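PDB 2QSK: scytovirin from Scytonema varium, which binds sugars as a lectin and blocks HIV-1 fusion and infection, acting more strongly on T-tropic than on M-tropic strains. Local coordinates for residues Thr5-Glu10 with Thr41-Asp46; Asn12-Pro17 with Asn23-Gly28. All coordinates share one frame; numbering follows the deposited sequence.

Contact 1. Residues Thr5-Glu10 with Thr41-Asp46; sequences TYCWNE and TSRKPD
Tyr6 meets Arg43 through its backbone: the carbonyl O of Tyr6 lies 2.8 Å from NH2 of Arg43, at the edge of the guanidinium and close to its plane. The Tyr6 ring takes no part in this approach. With CG anti to the backbone N (chi1 -178°), it is carried off the other way, and its OH is hydrogen-bonded to Lys24 O. Next along the chain, Cys7 adds a looser contact, its SG standing 4.1 Å from Arg43 NH2. This sulfur forms the disulfide to Cys55, which Arg43 also touches, and so joins the two sequence-similar halves of scytovirin. The arginine therefore packs against the crosslink between the repeats as well as lying beside the Tyr6 carbonyl.

Arg43 reaches this place by a bent path. Its CG sits between the backbone N and the carbonyl carbon, and a bend at CG-CD (chi3 63°) brings the edge of the guanidinium, with NH2, up to the Tyr6 carbonyl. Within 41-46, where the chain runs through a cis peptide before Pro45, Asp46 comes back to the same group: NH1 donates to Asp46 OD1 over 3.0 Å, nearly in the guanidinium plane, while the carboxylate oxygen is met from above its own plane. Asp27 makes a further salt bridge to NH1, and NE is hydrogen-bonded to Pro4 O.

The buried guanidinium is thus ringed by two carboxylates and by backbone carbonyls, a setting that would favour its positive charge. Contacts on NE and NH1 together restrict its rotation, and they hold NH2 beside the Tyr6 carbonyl and the disulfide.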
loop_
_atom_site.group_PDB
_atom_site.type_symbol
_atom_site.label_atom_id
_atom_site.label_comp_id
_atom_site.label_asym_id
_atom_site.label_seq_id
_atom_site.Cartn_x
_atom_site.Cartn_y
_atom_site.Cartn_z
ATOM N N THR A 5 2.448 -4.232 -7.265
ATOM C CA THR A 5 1.595 -3.043 -7.310
ATOM C C THR A 5 0.346 -3.173 -6.444
ATOM O O THR A 5 -0.438 -2.220 -6.372
ATOM C CB THR A 5 1.153 -2.666 -8.748
ATOM O OG1 THR A 5 0.179 -3.594 -9.224
ATOM C CG2 THR A 5 2.342 -2.564 -9.703
ATOM N N TYR A 6 0.145 -4.322 -5.793
ATOM C CA TYR A 6 -0.932 -4.478 -4.818
ATOM C C TYR A 6 -0.430 -3.976 -3.463
ATOM O O TYR A 6 0.619 -4.418 -2.991
ATOM C CB TYR A 6 -1.340 -5.942 -4.700
ATOM C CG TYR A 6 -2.488 -6.129 -3.727
ATOM C CD1 TYR A 6 -3.764 -5.660 -4.035
ATOM C CD2 TYR A 6 -2.289 -6.742 -2.491
ATOM C CE1 TYR A 6 -4.808 -5.792 -3.149
ATOM C CE2 TYR A 6 -3.343 -6.909 -1.617
ATOM C CZ TYR A 6 -4.590 -6.422 -1.935
ATOM O OH TYR A 6 -5.670 -6.547 -1.075
ATOM N N CYS A 7 -1.171 -3.048 -2.839
ATOM C CA CYS A 7 -0.749 -2.460 -1.567
ATOM C C CYS A 7 -1.733 -2.802 -0.467
ATOM O O CYS A 7 -2.932 -2.551 -0.599
ATOM C CB CYS A 7 -0.593 -0.952 -1.662
ATOM S SG CYS A 7 0.845 -0.380 -2.580
ATOM N N TRP A 8 -1.229 -3.348 0.629
ATOM C CA TRP A 8 -2.055 -3.728 1.770
ATOM C C TRP A 8 -1.226 -3.601 3.041
ATOM O O TRP A 8 -0.079 -4.042 3.078
ATOM C CB TRP A 8 -2.565 -5.164 1.592
ATOM C CG TRP A 8 -3.486 -5.587 2.682
ATOM C CD1 TRP A 8 -3.152 -6.275 3.814
ATOM C CD2 TRP A 8 -4.892 -5.334 2.773
ATOM N NE1 TRP A 8 -4.247 -6.474 4.592
ATOM C CE2 TRP A 8 -5.331 -5.903 3.988
ATOM C CE3 TRP A 8 -5.820 -4.674 1.962
ATOM C CZ2 TRP A 8 -6.661 -5.841 4.407
ATOM C CZ3 TRP A 8 -7.143 -4.616 2.381
ATOM C CH2 TRP A 8 -7.548 -5.194 3.596
ATOM N N ASN A 9 -1.810 -3.000 4.071
ATOM C CA ASN A 9 -1.171 -2.876 5.374
ATOM C C ASN A 9 -1.515 -4.074 6.248
ATOM O O ASN A 9 -2.608 -4.164 6.792
ATOM C CB ASN A 9 -1.610 -1.580 6.048
ATOM C CG ASN A 9 -0.925 -1.364 7.383
ATOM O OD1 ASN A 9 -0.119 -2.175 7.835
ATOM N ND2 ASN A 9 -1.259 -0.252 8.042
ATOM N N GLU A 10 -0.572 -5.008 6.375
ATOM C CA GLU A 10 -0.806 -6.235 7.124
ATOM C C GLU A 10 -0.898 -6.022 8.644
ATOM O O GLU A 10 -1.292 -6.940 9.363
ATOM C CB GLU A 10 0.303 -7.238 6.848
ATOM C CG GLU A 10 0.368 -7.714 5.398
ATOM C CD GLU A 10 1.503 -8.686 5.116
ATOM O OE1 GLU A 10 2.076 -9.247 6.098
ATOM O OE2 GLU A 10 1.829 -8.899 3.917
ATOM N N THR A 41 7.944 -12.115 -0.429
ATOM C CA THR A 41 8.475 -10.758 -0.501
ATOM C C THR A 41 7.437 -9.877 -1.185
ATOM O O THR A 41 6.972 -10.181 -2.277
ATOM C CB THR A 41 9.809 -10.719 -1.271
ATOM O OG1 THR A 41 10.754 -11.517 -0.560
ATOM C CG2 THR A 41 10.324 -9.289 -1.411
ATOM N N SER A 42 7.066 -8.775 -0.557
ATOM C CA SER A 42 6.037 -7.920 -1.139
ATOM C C SER A 42 6.483 -7.324 -2.473
ATOM O O SER A 42 5.721 -7.346 -3.449
ATOM C CB SER A 42 5.663 -6.805 -0.175
ATOM O OG SER A 42 6.792 -6.051 0.191
ATOM N N ARG A 43 7.694 -6.782 -2.493
ATOM C CA ARG A 43 8.227 -6.069 -3.664
ATOM C C ARG A 43 9.689 -5.781 -3.374
ATOM O O ARG A 43 10.103 -5.768 -2.222
ATOM C CB ARG A 43 7.471 -4.746 -3.934
ATOM C CG ARG A 43 7.545 -3.777 -2.774
ATOM C CD ARG A 43 6.636 -2.571 -2.976
ATOM N NE ARG A 43 5.229 -2.934 -3.047
ATOM C CZ ARG A 43 4.470 -3.231 -1.990
ATOM N NH1 ARG A 43 4.958 -3.161 -0.752
ATOM N NH2 ARG A 43 3.215 -3.642 -2.172
ATOM N N LYS A 44 10.441 -5.492 -4.435
ATOM C CA LYS A 44 11.852 -5.114 -4.332
ATOM C C LYS A 44 12.107 -3.960 -5.299
ATOM O O LYS A 44 11.879 -4.123 -6.493
ATOM C CB LYS A 44 12.766 -6.293 -4.701
ATOM C CG LYS A 44 12.246 -7.676 -4.328
ATOM C CD LYS A 44 13.252 -8.773 -4.676
ATOM C CE LYS A 44 12.764 -10.148 -4.243
ATOM N NZ LYS A 44 11.386 -10.451 -4.732
ATOM N N PRO A 45 12.539 -2.780 -4.792
ATOM C CA PRO A 45 12.732 -2.382 -3.399
ATOM C C PRO A 45 11.389 -2.151 -2.697
ATOM O O PRO A 45 10.357 -1.925 -3.352
ATOM C CB PRO A 45 13.498 -1.066 -3.517
ATOM C CG PRO A 45 13.017 -0.498 -4.769
ATOM C CD PRO A 45 12.849 -1.663 -5.700
ATOM N N ASP A 46 11.423 -2.221 -1.370
ATOM C CA ASP A 46 10.291 -1.860 -0.515
ATOM C C ASP A 46 10.784 -0.861 0.530
ATOM O O ASP A 46 11.708 -1.171 1.274
ATOM C CB ASP A 46 9.742 -3.095 0.192
ATOM C CG ASP A 46 8.404 -2.837 0.876
ATOM O OD1 ASP A 46 7.551 -2.140 0.292
ATOM O OD2 ASP A 46 8.192 -3.350 1.997
#

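Contact 2. Residues Asn12-Pro17 with Asn23-Gly28; sequences NNPGGP and NKQCDG
The side-chain amide of Asn13 bonds to the backbone of Gln25, with ND2 donating to Gln25 O over 2.9 Å at an N-H...O angle of 152°. The donor lies in the carbonyl plane of Gln25, whereas the acceptor is tilted somewhat from the plane of the asparagine amide. Arg19 O is a second acceptor for the same ND2, and Trp8 NE1 donates to OD1. Both ends of this buried amide are consequently used, which defines its orientation and leaves little freedom for it to flip.

Van der Waals contact comes from Pro14, whose CD and CG each lie 3.7 Å from Gln25 NE2. Gln25 runs out extended beyond CG, bringing NE2 against the CG-CD edge of the proline, the two side chains crossing at a slant. At the other end of that amide, OE1 accepts from the backbone N of Ser21 and of Asn22. Asn13, by contrast, meets the backbone and CB of Gln25 and not its amide.

Backbone bonds shape each partner. A type II turn from Asn13 to Gly16, closed by Gly16 N to Asn13 O at 3.1 Å, places Pro14 and Gly15 at its two central positions; the positive phi of Gly15 suits glycine there. Residues 23-25 form a short 3-10 segment, and Cys26 N just after it bonds to Asn23 O; Cys26 also carries the disulfide to Cys38.

In a protein almost without regular secondary structure, the Asn13 amide links a proline-glycine turn to a cystine-bearing loop by its bond to Gln25 O, while the Gln25 amide satisfies two nearby main-chain N-H groups.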
loop_
_atom_site.group_PDB
_atom_site.type_symbol
_atom_site.label_atom_id
_atom_site.label_comp_id
_atom_site.label_asym_id
_atom_site.label_seq_id
_atom_site.Cartn_x
_atom_site.Cartn_y
_atom_site.Cartn_z
ATOM N N ASN A 12 -2.849 -4.437 10.490
ATOM C CA ASN A 12 -4.199 -4.363 11.030
ATOM C C ASN A 12 -5.048 -5.587 10.708
ATOM O O ASN A 12 -6.266 -5.556 10.871
ATOM C CB ASN A 12 -4.876 -3.063 10.532
ATOM C CG ASN A 12 -4.109 -1.839 10.950
ATOM O OD1 ASN A 12 -3.608 -1.788 12.067
ATOM N ND2 ASN A 12 -3.990 -0.859 10.059
ATOM N N ASN A 13 -4.419 -6.696 10.291
ATOM C CA ASN A 13 -5.180 -7.832 9.835
ATOM C C ASN A 13 -5.967 -8.506 10.953
ATOM O O ASN A 13 -5.567 -8.482 12.128
ATOM C CB ASN A 13 -4.259 -8.872 9.193
ATOM C CG ASN A 13 -3.794 -8.473 7.811
ATOM O OD1 ASN A 13 -4.157 -7.416 7.295
ATOM N ND2 ASN A 13 -2.979 -9.327 7.192
ATOM N N PRO A 14 -7.073 -9.164 10.586
ATOM C CA PRO A 14 -7.806 -9.948 11.572
ATOM C C PRO A 14 -6.910 -11.025 12.157
ATOM O O PRO A 14 -6.194 -11.725 11.416
ATOM C CB PRO A 14 -8.950 -10.579 10.761
ATOM C CG PRO A 14 -9.033 -9.819 9.523
ATOM C CD PRO A 14 -7.696 -9.238 9.253
ATOM N N GLY A 15 -6.944 -11.157 13.477
ATOM C CA GLY A 15 -6.140 -12.136 14.177
ATOM C C GLY A 15 -4.755 -11.686 14.550
ATOM O O GLY A 15 -4.065 -12.407 15.291
ATOM N N GLY A 16 -4.332 -10.538 14.033
ATOM C CA GLY A 16 -3.044 -9.971 14.395
ATOM C C GLY A 16 -2.221 -9.588 13.183
ATOM O O GLY A 16 -2.557 -9.921 12.022
ATOM N N PRO A 17 -1.131 -8.879 13.435
ATOM C CA PRO A 17 -0.276 -8.456 12.335
ATOM C C PRO A 17 0.167 -9.660 11.489
ATOM O O PRO A 17 0.571 -10.698 12.013
ATOM C CB PRO A 17 0.909 -7.799 13.050
ATOM C CG PRO A 17 0.343 -7.313 14.359
ATOM C CD PRO A 17 -0.635 -8.393 14.746
ATOM N N ASN A 23 -5.102 -14.377 0.120
ATOM C CA ASN A 23 -3.976 -13.646 -0.432
ATOM C C ASN A 23 -4.154 -12.131 -0.465
ATOM O O ASN A 23 -3.173 -11.397 -0.444
ATOM C CB ASN A 23 -3.666 -14.145 -1.850
ATOM C CG ASN A 23 -3.225 -15.605 -1.890
ATOM O OD1 ASN A 23 -2.752 -16.161 -0.897
ATOM N ND2 ASN A 23 -3.341 -16.221 -3.063
ATOM N N LYS A 24 -5.403 -11.665 -0.518
ATOM C CA LYS A 24 -5.727 -10.234 -0.544
ATOM C C LYS A 24 -5.356 -9.534 0.762
ATOM O O LYS A 24 -5.302 -8.312 0.819
ATOM C CB LYS A 24 -7.219 -10.009 -0.824
ATOM C CG LYS A 24 -7.550 -9.448 -2.194
ATOM C CD LYS A 24 -9.061 -9.321 -2.339
ATOM C CE LYS A 24 -9.469 -8.550 -3.568
ATOM N NZ LYS A 24 -9.148 -7.113 -3.446
ATOM N N GLN A 25 -5.099 -10.296 1.830
ATOM C CA GLN A 25 -4.702 -9.716 3.115
ATOM C C GLN A 25 -3.180 -9.636 3.258
ATOM O O GLN A 25 -2.667 -9.341 4.343
ATOM C CB GLN A 25 -5.297 -10.544 4.259
ATOM C CG GLN A 25 -6.810 -10.466 4.282
ATOM C CD GLN A 25 -7.390 -11.518 5.174
ATOM O OE1 GLN A 25 -7.036 -12.692 5.062
ATOM N NE2 GLN A 25 -8.246 -11.105 6.108
ATOM N N CYS A 26 -2.459 -9.884 2.158
ATOM C CA CYS A 26 -1.009 -9.849 2.188
ATOM C C CYS A 26 -0.507 -8.802 1.189
ATOM O O CYS A 26 -1.042 -8.647 0.086
ATOM C CB CYS A 26 -0.430 -11.235 1.893
ATOM S SG CYS A 26 -0.990 -12.493 3.076
ATOM N N ASP A 27 0.500 -8.051 1.608
ATOM C CA ASP A 27 1.014 -6.936 0.801
ATOM C C ASP A 27 1.754 -7.421 -0.443
ATOM O O ASP A 27 2.495 -8.412 -0.415
ATOM C CB ASP A 27 1.970 -6.116 1.666
ATOM C CG ASP A 27 2.339 -4.765 1.066
ATOM O OD1 ASP A 27 1.587 -4.217 0.235
ATOM O OD2 ASP A 27 3.409 -4.243 1.468
ATOM N N GLY A 28 1.602 -6.669 -1.530
ATOM C CA GLY A 28 2.377 -6.916 -2.728
ATOM C C GLY A 28 2.182 -8.331 -3.239
ATOM O O GLY A 28 1.077 -8.833 -3.346
#

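In the fold
Contact 1 is buried, its centre about 7 Å from the centre of the chain, whereas contact 2 is partly exposed, its centre about 12 Å from the same point. Their chemistry follows suit: a buried charge in the first, neutral amides and a proline ring in the second. Both belong to the N-terminal half, and in sequence 12-17 and 23-28 lie between 5-10 and 41-46. The two touch directly. Glu10 OE2 is 2.8 Å from Asp27 N, a probable hydrogen bond, and Trp8 CD1 packs on Gln25 O. Residues 23-28 of contact 2 thus also pack on 5-10, and their Asp27 supplies a carboxylate to Arg43 of contact 1.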